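Local coordinates for protein alpha-amylase (Eisenia fetida, PDB 6M4K) that probably catalyses the endohydrolysis of (1->4)-alpha-D-glucosidic linkages in starch-like polysaccharides, as a calcium- and chloride-dependent enzyme of glycosyl hydrolase family 13, at residues E381-E385 against H386-E390; D374-C377 against F378-E381; C34-L37 against A38-Y42; Y449-V452 against I453-D456; F298-H302 against D303-G307. All coordinates share one frame; numbering follows the deposited sequence. Where two conformers were deposited one is given.

Interaction 1 (E381-E385 against H386-E390); sequences EWICE and HRWRE
Over one face of the Trp388 indole stands the alpha carbon of Glu385: Glu385 CA is 3.6 Å from the centroid of the five-membered ring and 8° off its normal, a CH-pi contact. At the ring edge Trp388 NE1 donates to Ile383 O over 3.1 Å, though the oxygen is tilted somewhat from the indole plane and the N-H meets it from above the carbonyl plane. Ile383 lies alongside the indole, its CG2 3.6 Å from Trp388 CZ2. The His386 ring has the aliphatic Arg387 CG over one face, offset toward the rim.

The placement of the indole illustrates how a residue at an N-cap position can fold back on the turn before it. With CG turned from the carbonyl carbon to the side of the backbone N (chi1 -65°), Trp388 reaches back along the chain. Two 3-10 bonds set up that turn, Arg387 N to Cys384 O at 2.8 Å and Trp388 N to Glu385 O at 3.0 Å. The polar ends find partners elsewhere in the chain: Glu385 binds Ser345, while Glu33 receives both His386 NE2 and Arg387 NE.

All this lies in the loop that leads from strand 356-357 to helix 389-401. Trp388 packs on helix 322-334, and His386 touches strand 19-22, the first strand of the closed sheet.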
# COMPACT_ATOMS: atom_id res chain seq x y z
N GLU A 381 -18.04 -6.57 -6.97
CA GLU A 381 -17.69 -6.75 -5.56
C GLU A 381 -16.20 -6.66 -5.32
O GLU A 381 -15.78 -6.01 -4.35
CB GLU A 381 -18.22 -8.09 -5.04
CG GLU A 381 -19.72 -8.25 -5.25
CD GLU A 381 -20.22 -9.62 -4.88
OE1 GLU A 381 -20.07 -10.01 -3.71
OE2 GLU A 381 -20.79 -10.30 -5.76
N TRP A 382 -15.38 -7.30 -6.16
CA TRP A 382 -13.93 -7.18 -6.08
C TRP A 382 -13.46 -6.23 -7.18
O TRP A 382 -13.73 -6.46 -8.36
CB TRP A 382 -13.30 -8.56 -6.23
CG TRP A 382 -13.73 -9.51 -5.16
CD1 TRP A 382 -14.75 -10.44 -5.23
CD2 TRP A 382 -13.17 -9.63 -3.84
NE1 TRP A 382 -14.84 -11.12 -4.04
CE2 TRP A 382 -13.89 -10.65 -3.17
CE3 TRP A 382 -12.13 -8.99 -3.15
CZ2 TRP A 382 -13.60 -11.04 -1.87
CZ3 TRP A 382 -11.85 -9.38 -1.84
CH2 TRP A 382 -12.58 -10.39 -1.22
N ILE A 383 -12.74 -5.18 -6.78
CA ILE A 383 -12.34 -4.14 -7.73
C ILE A 383 -11.13 -4.58 -8.55
O ILE A 383 -11.06 -4.32 -9.76
CB ILE A 383 -12.09 -2.82 -6.99
CG1 ILE A 383 -13.31 -2.43 -6.14
CG2 ILE A 383 -11.69 -1.71 -7.97
CD1 ILE A 383 -14.63 -2.29 -6.94
N CYS A 384 -10.15 -5.20 -7.89
CA CYS A 384 -8.95 -5.74 -8.55
C CYS A 384 -8.19 -4.70 -9.38
O CYS A 384 -7.86 -4.92 -10.54
CB CYS A 384 -9.28 -6.96 -9.41
SG CYS A 384 -9.92 -8.35 -8.47
N GLU A 385 -7.92 -3.54 -8.76
CA GLU A 385 -7.18 -2.48 -9.45
C GLU A 385 -5.89 -2.98 -10.08
O GLU A 385 -5.47 -2.50 -11.13
CB GLU A 385 -6.84 -1.35 -8.46
CG GLU A 385 -8.02 -0.54 -7.94
CD GLU A 385 -8.55 -1.05 -6.62
OE1 GLU A 385 -8.73 -2.27 -6.46
OE2 GLU A 385 -8.78 -0.21 -5.73
N HIS A 386 -5.20 -3.91 -9.41
CA HIS A 386 -3.93 -4.39 -9.92
C HIS A 386 -4.08 -5.15 -11.23
O HIS A 386 -3.10 -5.30 -11.97
CB HIS A 386 -3.25 -5.27 -8.87
CG HIS A 386 -3.97 -6.55 -8.62
ND1 HIS A 386 -5.15 -6.62 -7.91
CD2 HIS A 386 -3.68 -7.82 -9.00
CE1 HIS A 386 -5.55 -7.87 -7.86
NE2 HIS A 386 -4.68 -8.62 -8.52
N ARG A 387 -5.30 -5.63 -11.53
CA ARG A 387 -5.62 -6.27 -12.80
C ARG A 387 -6.18 -5.32 -13.85
O ARG A 387 -6.51 -5.77 -14.95
CB ARG A 387 -6.60 -7.43 -12.59
CG ARG A 387 -6.04 -8.65 -11.88
CD ARG A 387 -6.78 -9.89 -12.37
NE ARG A 387 -6.40 -11.12 -11.70
CZ ARG A 387 -6.65 -12.32 -12.20
NH1 ARG A 387 -7.26 -12.43 -13.38
NH2 ARG A 387 -6.29 -13.42 -11.54
N TRP A 388 -6.33 -4.03 -13.55
CA TRP A 388 -6.74 -3.09 -14.59
C TRP A 388 -5.60 -2.92 -15.58
O TRP A 388 -4.44 -2.76 -15.19
CB TRP A 388 -7.05 -1.73 -13.98
CG TRP A 388 -8.23 -1.67 -13.04
CD1 TRP A 388 -9.00 -2.70 -12.59
CD2 TRP A 388 -8.77 -0.48 -12.44
NE1 TRP A 388 -9.98 -2.23 -11.74
CE2 TRP A 388 -9.86 -0.87 -11.64
CE3 TRP A 388 -8.43 0.87 -12.51
CZ2 TRP A 388 -10.62 0.05 -10.92
CZ3 TRP A 388 -9.18 1.78 -11.79
CH2 TRP A 388 -10.26 1.37 -11.01
N ARG A 389 -5.93 -2.92 -16.88
CA ARG A 389 -4.89 -2.80 -17.89
C ARG A 389 -4.06 -1.53 -17.70
O ARG A 389 -2.84 -1.54 -17.89
CB ARG A 389 -5.50 -2.83 -19.30
CG ARG A 389 -4.46 -2.75 -20.44
CD ARG A 389 -5.14 -2.55 -21.80
NE ARG A 389 -5.77 -1.23 -21.81
CZ ARG A 389 -7.06 -1.01 -21.65
NH1 ARG A 389 -7.92 -2.01 -21.51
NH2 ARG A 389 -7.49 0.25 -21.62
N GLU A 390 -4.72 -0.41 -17.36
CA GLU A 390 -3.99 0.83 -17.17
C GLU A 390 -2.96 0.71 -16.06
O GLU A 390 -1.89 1.32 -16.13
CB GLU A 390 -4.97 1.97 -16.89
CG GLU A 390 -6.00 2.22 -18.00
CD GLU A 390 -7.30 1.43 -17.84
OE1 GLU A 390 -7.34 0.40 -17.15
OE2 GLU A 390 -8.32 1.88 -18.42

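Interaction 2 (D374-C377 against F378-E381); sequences DVEC and FNGE. With SO4 (sulfate ion), chain E.
Asn379 folds back over the carbonyl of Glu376. CB of Asn379 passes Glu376 O at 3.5 Å, and CG comes closer, 3.1 Å from the same oxygen. Asn379 CG stands between its own backbone N and carbonyl carbon (chi1 71°), which keeps the amide against the turn. At the tip the branches part. Asn379 ND2 lies 3.8 Å from Glu376 CB. Asn379 OD1 lies 3.1 Å from Glu376 O, two acceptors that cannot bond each other, and accepts a hydrogen bond from Glu381 N at 2.8 Å. That bond to the residue two places on closes an Asx turn, and Trp382 N donates to OD1 as well.

The type II beta turn from Glu376 to Asn379 shares Asn379 with it, a worked case of overlapping turns at the catalytic domain's surface. Phe378 takes the third position of the type II turn, with positive phi (74°). Cys377 CB sits over the centre of the Phe378 ring, 3.9 Å from the centroid, and its sulfur, in disulfide linkage to Cys384, lies above the same face, farther off. Upstream, Asp374 N donates to O2 of a sulfate ion, probably from the crystallisation liquor, at 2.8 Å; Asn367 ND2 binds it too.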
# COMPACT_ATOMS: atom_id res chain seq x y z
N ASP A 374 -14.87 -16.22 -2.35
CA ASP A 374 -13.83 -16.33 -3.36
C ASP A 374 -13.82 -15.09 -4.23
O ASP A 374 -14.87 -14.55 -4.58
CB ASP A 374 -14.09 -17.54 -4.26
CG ASP A 374 -13.81 -18.87 -3.58
OD1 ASP A 374 -13.28 -18.90 -2.46
OD2 ASP A 374 -14.15 -19.91 -4.20
N VAL A 375 -12.62 -14.63 -4.58
CA VAL A 375 -12.51 -13.46 -5.44
C VAL A 375 -12.95 -13.80 -6.86
O VAL A 375 -12.57 -14.83 -7.43
CB VAL A 375 -11.05 -12.95 -5.46
CG1 VAL A 375 -10.89 -11.86 -6.50
CG2 VAL A 375 -10.66 -12.45 -4.08
N GLU A 376 -13.73 -12.90 -7.45
CA GLU A 376 -13.99 -12.89 -8.88
C GLU A 376 -13.82 -11.45 -9.34
O GLU A 376 -14.65 -10.60 -9.04
CB GLU A 376 -15.38 -13.41 -9.23
CG GLU A 376 -15.62 -13.45 -10.73
CD GLU A 376 -17.02 -13.87 -11.11
OE1 GLU A 376 -17.69 -14.54 -10.29
OE2 GLU A 376 -17.47 -13.53 -12.22
N CYS A 377 -12.73 -11.17 -10.04
CA CYS A 377 -12.42 -9.79 -10.36
C CYS A 377 -13.47 -9.18 -11.28
O CYS A 377 -13.99 -9.84 -12.18
CB CYS A 377 -11.04 -9.69 -11.00
SG CYS A 377 -9.70 -9.91 -9.80
N PHE A 378 -13.80 -7.92 -11.02
CA PHE A 378 -14.64 -7.09 -11.88
C PHE A 378 -16.12 -7.47 -11.81
O PHE A 378 -16.88 -7.10 -12.70
CB PHE A 378 -14.17 -7.08 -13.34
CG PHE A 378 -12.68 -6.97 -13.52
CD1 PHE A 378 -11.92 -6.12 -12.72
CD2 PHE A 378 -12.03 -7.72 -14.49
CE1 PHE A 378 -10.55 -6.02 -12.90
CE2 PHE A 378 -10.66 -7.62 -14.66
CZ PHE A 378 -9.93 -6.77 -13.86
N ASN A 379 -16.54 -8.18 -10.77
CA ASN A 379 -17.92 -8.61 -10.63
C ASN A 379 -18.78 -7.61 -9.87
O ASN A 379 -19.90 -7.95 -9.46
CB ASN A 379 -17.99 -9.99 -9.98
CG ASN A 379 -17.62 -9.95 -8.51
OD1 ASN A 379 -17.05 -8.98 -8.03
ND2 ASN A 379 -17.95 -11.03 -7.78
N GLY A 380 -18.30 -6.38 -9.70
CA GLY A 380 -18.99 -5.40 -8.88
C GLY A 380 -18.71 -5.51 -7.41
O GLY A 380 -19.15 -4.63 -6.64
N GLU A 381 -18.04 -6.57 -6.97
CA GLU A 381 -17.69 -6.75 -5.56
C GLU A 381 -16.20 -6.66 -5.32
O GLU A 381 -15.78 -6.01 -4.35
CB GLU A 381 -18.22 -8.09 -5.04
CG GLU A 381 -19.72 -8.25 -5.25
CD GLU A 381 -20.22 -9.62 -4.88
OE1 GLU A 381 -20.07 -10.01 -3.71
OE2 GLU A 381 -20.79 -10.30 -5.76
S SO4 E . -18.42 -17.97 -3.05
O1 SO4 E . -18.75 -16.70 -3.68
O2 SO4 E . -17.08 -17.95 -2.48
O3 SO4 E . -18.51 -19.03 -4.04
O4 SO4 E . -19.38 -18.23 -1.97

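Interaction 3 (C34-L37 against A38-Y42); sequences CQWL and ADHNY
Leu37 and Trp36, with His40 stacked against the latter, carry the C-terminal end of helix 27-39, which finishes in a Schellman motif. Asn41, at positive phi, is the C-prime residue: Tyr42 N bonds to Leu37 O at 3.0 Å, and Asn41 N to Ala38 O. The turn delivers the chain from the first helix of the beta/alpha-barrel toward strand 44-47, within a beta-alpha-beta unit.

Leu37 meets the residue beyond the turn. Its CD2 branch lies 3.7 Å from Tyr42 CD2, an apolar contact that accompanies the backbone bond between the same two residues. The Tyr42 ring also reaches the edge of the indole, where Tyr42 CE2 is 3.6 Å from Trp36 CZ3.

Trp36 places its CG opposite the backbone N (chi1 -169°), so that the indole runs along the helix toward its end and under the ring of His40. The two form an offset stack, the imidazole and the six-membered ring having centroids 3.6 Å apart and planes inclined by 16°. Outside the two segments Arg387 makes a cation-pi contact with Trp36, while Tyr392 of helix 389-401 meets His40 edge-to-face. On the outer side of the helix Gln35 NE2 makes a weak bond to Asp39 OD1.

What fixes the rotation of the imidazole is a second bond to a helix carbonyl. Trp36 O accepts from His40 N at 3.1 Å and from His40 ND1 at 2.8 Å, the two donors arriving from opposite faces of the carbonyl plane and the oxygen lying in the plane of the imidazole.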
# COMPACT_ATOMS: atom_id res chain seq x y z
N CYS A 34 -0.90 -15.39 -7.13
CA CYS A 34 0.54 -15.24 -7.31
C CYS A 34 0.98 -15.62 -8.72
O CYS A 34 1.94 -15.03 -9.23
CB CYS A 34 1.30 -16.00 -6.22
SG CYS A 34 1.30 -15.04 -4.68
N GLN A 35 0.29 -16.55 -9.38
CA GLN A 35 0.64 -16.87 -10.76
C GLN A 35 0.39 -15.68 -11.67
O GLN A 35 1.24 -15.32 -12.50
CB GLN A 35 -0.14 -18.09 -11.26
CG GLN A 35 0.27 -18.53 -12.66
CD GLN A 35 1.71 -18.99 -12.72
OE1 GLN A 35 2.04 -20.08 -12.25
NE2 GLN A 35 2.58 -18.15 -13.27
N TRP A 36 -0.79 -15.06 -11.55
CA TRP A 36 -1.10 -13.87 -12.33
C TRP A 36 -0.12 -12.75 -12.04
O TRP A 36 0.38 -12.08 -12.95
CB TRP A 36 -2.55 -13.43 -12.05
CG TRP A 36 -3.03 -12.38 -13.01
CD1 TRP A 36 -3.79 -12.57 -14.14
CD2 TRP A 36 -2.77 -10.97 -12.94
NE1 TRP A 36 -4.01 -11.37 -14.77
CE2 TRP A 36 -3.39 -10.37 -14.06
CE3 TRP A 36 -2.07 -10.15 -12.04
CZ2 TRP A 36 -3.33 -8.99 -14.32
CZ3 TRP A 36 -2.00 -8.79 -12.29
CH2 TRP A 36 -2.63 -8.22 -13.43
N LEU A 37 0.17 -12.53 -10.76
CA LEU A 37 1.11 -11.49 -10.36
C LEU A 37 2.50 -11.73 -10.93
O LEU A 37 3.14 -10.79 -11.41
CB LEU A 37 1.16 -11.39 -8.84
CG LEU A 37 -0.12 -10.85 -8.22
CD1 LEU A 37 -0.16 -11.17 -6.73
CD2 LEU A 37 -0.23 -9.35 -8.43
N ALA A 38 2.98 -12.97 -10.87
CA ALA A 38 4.28 -13.29 -11.46
C ALA A 38 4.29 -13.03 -12.96
O ALA A 38 5.23 -12.44 -13.49
CB ALA A 38 4.65 -14.74 -11.15
N ASP A 39 3.23 -13.46 -13.65
CA ASP A 39 3.15 -13.26 -15.10
C ASP A 39 3.16 -11.78 -15.47
O ASP A 39 3.58 -11.43 -16.58
CB ASP A 39 1.88 -13.91 -15.66
CG ASP A 39 1.92 -15.43 -15.60
OD1 ASP A 39 3.01 -16.01 -15.38
OD2 ASP A 39 0.85 -16.05 -15.79
N HIS A 40 2.70 -10.91 -14.57
CA HIS A 40 2.67 -9.48 -14.80
C HIS A 40 3.79 -8.75 -14.08
O HIS A 40 3.81 -7.52 -14.04
CB HIS A 40 1.29 -8.92 -14.46
CG HIS A 40 0.23 -9.40 -15.39
ND1 HIS A 40 -0.34 -10.65 -15.29
CD2 HIS A 40 -0.31 -8.83 -16.50
CE1 HIS A 40 -1.21 -10.82 -16.27
NE2 HIS A 40 -1.21 -9.72 -17.02
N ASN A 41 4.73 -9.50 -13.52
CA ASN A 41 5.97 -8.94 -12.98
C ASN A 41 5.73 -7.94 -11.86
O ASN A 41 6.41 -6.91 -11.76
CB ASN A 41 6.89 -8.44 -14.09
CG ASN A 41 7.48 -9.59 -14.86
OD1 ASN A 41 8.15 -10.44 -14.28
ND2 ASN A 41 7.17 -9.68 -16.14
N TYR A 42 4.78 -8.27 -10.99
CA TYR A 42 4.71 -7.66 -9.67
C TYR A 42 5.64 -8.42 -8.73
O TYR A 42 5.88 -9.62 -8.89
CB TYR A 42 3.29 -7.77 -9.14
CG TYR A 42 2.27 -6.84 -9.76
CD1 TYR A 42 2.06 -5.58 -9.23
CD2 TYR A 42 1.51 -7.22 -10.86
CE1 TYR A 42 1.09 -4.72 -9.75
CE2 TYR A 42 0.54 -6.36 -11.40
CZ TYR A 42 0.35 -5.12 -10.83
OH TYR A 42 -0.60 -4.24 -11.32

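Interaction 4 (Y449-V452 against I453-D456); sequences YCDV and ISCD
Between Asp451 and Cys455 the backbone curls into an alpha turn, closed by Cys455 N donating to Asp451 O at 2.8 Å, with a weak bond from Ser454 N to the same oxygen. The side chain of Asp451 then repeats the closure from within. Its CG lies opposite the backbone N (chi1 166°), which carries the carboxylate forward over the N-H groups that follow. Asp451 OD1 accepts from Ile453 N at 3.0 Å, reached from above the carboxylate plane.

Such a bond to the amide two residues on defines an Asx turn, and here it lies in the C-terminal all-beta domain, in the loop between strands 447-449 and 473-475. The other carboxylate oxygen extends the grip: Ser454 OG donates to Asp451 OD2 at 2.7 Å, and Ser454 N adds a weak bond. Both oxygens of this buried acid are therefore engaged within the turn. Asp451 OD1 accepts in addition from Ala494 N on strand 492-496, and the Ser454 hydroxyl is also bonded to Arg470 N.

Sulfur chemistry flanks the turn. Cys450 CB and Cys455 CB approach to 4.1 Å, yet the two residues are not joined to each other; Cys450 is linked to Cys462 and Cys455 to Cys469. Ile453 rests on helix 389-401 of the catalytic domain, where Arg389 NE donates to Ile453 O.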
# COMPACT_ATOMS: atom_id res chain seq x y z
N TYR A 449 5.25 2.48 -32.12
CA TYR A 449 4.90 2.16 -30.74
C TYR A 449 3.39 2.18 -30.56
O TYR A 449 2.68 2.90 -31.26
CB TYR A 449 5.50 3.19 -29.78
CG TYR A 449 7.01 3.21 -29.72
CD1 TYR A 449 7.77 3.81 -30.72
CD2 TYR A 449 7.68 2.67 -28.63
CE1 TYR A 449 9.14 3.84 -30.64
CE2 TYR A 449 9.05 2.70 -28.54
CZ TYR A 449 9.78 3.29 -29.55
OH TYR A 449 11.14 3.32 -29.45
N CYS A 450 2.90 1.40 -29.60
CA CYS A 450 1.50 1.42 -29.22
C CYS A 450 1.33 2.07 -27.86
O CYS A 450 2.19 1.94 -26.98
CB CYS A 450 0.92 0.01 -29.14
SG CYS A 450 1.18 -0.99 -30.61
N ASP A 451 0.21 2.77 -27.69
CA ASP A 451 -0.15 3.34 -26.40
C ASP A 451 -0.55 2.21 -25.46
O ASP A 451 -1.61 1.59 -25.63
CB ASP A 451 -1.30 4.31 -26.58
CG ASP A 451 -1.94 4.69 -25.27
OD1 ASP A 451 -1.19 4.83 -24.27
OD2 ASP A 451 -3.17 4.82 -25.21
N VAL A 452 0.27 1.95 -24.44
CA VAL A 452 -0.00 0.83 -23.54
C VAL A 452 -1.11 1.14 -22.54
O VAL A 452 -1.56 0.24 -21.83
CB VAL A 452 1.26 0.29 -22.84
CG1 VAL A 452 2.26 -0.18 -23.88
CG2 VAL A 452 1.87 1.34 -21.92
N ILE A 453 -1.57 2.39 -22.49
CA ILE A 453 -2.74 2.69 -21.67
C ILE A 453 -3.99 2.07 -22.30
O ILE A 453 -4.83 1.50 -21.60
CB ILE A 453 -2.90 4.21 -21.47
CG1 ILE A 453 -1.67 4.80 -20.78
CG2 ILE A 453 -4.18 4.52 -20.68
CD1 ILE A 453 -1.43 4.26 -19.38
N SER A 454 -4.13 2.18 -23.62
CA SER A 454 -5.31 1.71 -24.34
C SER A 454 -5.12 0.39 -25.06
O SER A 454 -6.11 -0.29 -25.35
CB SER A 454 -5.77 2.77 -25.35
OG SER A 454 -4.81 3.00 -26.36
N CYS A 455 -3.88 -0.01 -25.34
CA CYS A 455 -3.59 -1.21 -26.11
C CYS A 455 -2.94 -2.26 -25.23
O CYS A 455 -2.44 -1.97 -24.14
CB CYS A 455 -2.66 -0.88 -27.29
SG CYS A 455 -3.24 0.51 -28.30
N ASP A 456 -2.94 -3.50 -25.72
CA ASP A 456 -2.41 -4.61 -24.94
C ASP A 456 -0.89 -4.69 -25.03
O ASP A 456 -0.23 -5.05 -24.04
CB ASP A 456 -3.01 -5.93 -25.43
CG ASP A 456 -4.51 -5.96 -25.27
OD1 ASP A 456 -5.02 -5.52 -24.22
OD2 ASP A 456 -5.19 -6.43 -26.21

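Interaction 5 (F298-H302 against D303-G307); sequences FIDNH and DNQRG
Asn301, in the FIDNHD sequence that forms the fourth signature region of family 13 after barrel strand 295-297, and Asn304 just beyond it exchange bonds. Asn304 N reaches Asn301 OD1 at 2.8 Å, nearly along the C=O axis, and Asn301 N reaches Asn304 OD1 at 2.9 Å from above the amide plane. The reciprocal pattern resembles a capping box, on a short 3-10 turn. Asn304 ND2 is further tied, through a water, to Ile299 O.

Asp300 and Gln305 cross with carboxylate and amide planes 53° apart. Gln305 NE2 donates from above the carboxylate plane to Asp300 OD2 at 3.1 Å, while Tyr325 OH holds OD1 and the amide nitrogen also binds Ser345.

His302 and Asp303 lie side by side, ring and carboxylate planes 48° apart, with a water bridging His302 NE2 and Asp303 OD1. The imidazole sits among His21, Phe23, Trp63 and Tyr67. An acetate ion, probably from the crystallisation liquor, lies about 6 Å from the side chain of Asp303, consistent with a pocket at this end of the barrel.

Arg306 makes the last link: its NH1 bonds Gln305 OE1 at 2.8 Å and, in the guanidinium plane, meets a lone pair of His302 O at 2.9 Å.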
# COMPACT_ATOMS: atom_id res chain seq x y z
N PHE A 298 2.07 5.30 -2.38
CA PHE A 298 0.78 4.72 -2.76
C PHE A 298 -0.21 5.86 -2.94
O PHE A 298 -0.11 6.89 -2.28
CB PHE A 298 0.26 3.72 -1.70
CG PHE A 298 0.27 4.28 -0.30
CD1 PHE A 298 1.45 4.27 0.44
CD2 PHE A 298 -0.86 4.87 0.25
CE1 PHE A 298 1.50 4.83 1.71
CE2 PHE A 298 -0.82 5.41 1.55
CZ PHE A 298 0.37 5.39 2.27
N ILE A 299 -1.18 5.65 -3.84
CA ILE A 299 -2.22 6.66 -4.05
C ILE A 299 -3.24 6.64 -2.91
O ILE A 299 -3.63 7.69 -2.40
CB ILE A 299 -2.87 6.48 -5.43
CG1 ILE A 299 -1.81 6.64 -6.53
CG2 ILE A 299 -4.03 7.47 -5.63
CD1 ILE A 299 -0.99 7.93 -6.47
N ASP A 300 -3.68 5.44 -2.52
CA ASP A 300 -4.62 5.29 -1.42
C ASP A 300 -4.29 4.01 -0.67
O ASP A 300 -3.56 3.15 -1.17
CB ASP A 300 -6.11 5.32 -1.87
CG ASP A 300 -6.52 4.12 -2.72
OD1 ASP A 300 -5.68 3.54 -3.44
OD2 ASP A 300 -7.74 3.78 -2.71
N ASN A 301 -4.81 3.90 0.55
CA ASN A 301 -4.75 2.67 1.33
C ASN A 301 -6.14 2.34 1.87
O ASN A 301 -7.13 3.04 1.58
CB ASN A 301 -3.66 2.73 2.43
CG ASN A 301 -4.07 3.54 3.64
OD1 ASN A 301 -5.09 4.25 3.63
ND2 ASN A 301 -3.28 3.44 4.71
N HIS A 302 -6.23 1.28 2.67
CA HIS A 302 -7.53 0.80 3.10
C HIS A 302 -8.21 1.78 4.05
O HIS A 302 -9.45 1.84 4.10
CB HIS A 302 -7.38 -0.59 3.73
CG HIS A 302 -6.58 -0.60 5.00
ND1 HIS A 302 -5.20 -0.66 5.01
CD2 HIS A 302 -6.97 -0.56 6.29
CE1 HIS A 302 -4.78 -0.65 6.26
NE2 HIS A 302 -5.83 -0.58 7.06
N ASP A 303 -7.43 2.56 4.79
CA ASP A 303 -7.97 3.52 5.74
C ASP A 303 -8.45 4.78 5.03
O ASP A 303 -9.59 5.22 5.25
CB ASP A 303 -6.90 3.98 6.73
CG ASP A 303 -6.60 2.97 7.79
OD1 ASP A 303 -7.54 2.30 8.27
OD2 ASP A 303 -5.41 2.89 8.17
N ASN A 304 -7.59 5.38 4.22
CA ASN A 304 -7.96 6.66 3.65
C ASN A 304 -8.89 6.56 2.45
O ASN A 304 -9.54 7.56 2.12
CB ASN A 304 -6.73 7.58 3.44
CG ASN A 304 -5.79 7.09 2.35
OD1 ASN A 304 -6.15 6.30 1.48
ND2 ASN A 304 -4.57 7.64 2.35
N GLN A 305 -9.04 5.38 1.84
CA GLN A 305 -10.13 5.25 0.86
C GLN A 305 -11.50 5.25 1.53
O GLN A 305 -12.51 5.36 0.83
CB GLN A 305 -9.96 4.02 -0.05
CG GLN A 305 -10.19 2.68 0.63
CD GLN A 305 -10.13 1.46 -0.30
OE1 GLN A 305 -10.58 0.38 0.10
NE2 GLN A 305 -9.61 1.62 -1.52
N ARG A 306 -11.54 5.12 2.86
CA ARG A 306 -12.76 5.22 3.65
C ARG A 306 -12.90 6.58 4.31
O ARG A 306 -13.73 6.74 5.22
CB ARG A 306 -12.80 4.11 4.71
CG ARG A 306 -13.09 2.76 4.09
CD ARG A 306 -12.75 1.53 4.95
NE ARG A 306 -13.27 0.39 4.21
CZ ARG A 306 -12.68 -0.14 3.14
NH1 ARG A 306 -11.47 0.27 2.77
NH2 ARG A 306 -13.28 -1.10 2.46
N GLY A 307 -12.11 7.57 3.88
CA GLY A 307 -12.27 8.93 4.35
C GLY A 307 -11.57 9.25 5.65
O GLY A 307 -11.82 10.33 6.21
O HOH W 1 -2.52 8.02 0.16
O HOH W 2 -3.77 4.95 7.23
O HOH W 3 -6.54 0.21 9.87

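How the interactions relate
Burial sorts these five local contacts. Interactions 4 and 5 are enclosed, and both satisfy buried polar groups inside a tight turn, one in the C-terminal domain and the other at the barrel's loop end. Interaction 2 is a surface contact, resting on turn geometry and a ring face, whereas interactions 1 and 3 are partly buried and mix aromatic packing with backbone bonds. Chain and disulfide join interactions 1 and 2 directly, through the shared Glu381 and the Cys377–Cys384 bridge of 2.1 Å between SG atoms. Helix 389-401 is the common element for three of them: it begins in interaction 1, lies beside interaction 3 and meets interaction 4 across the domain boundary.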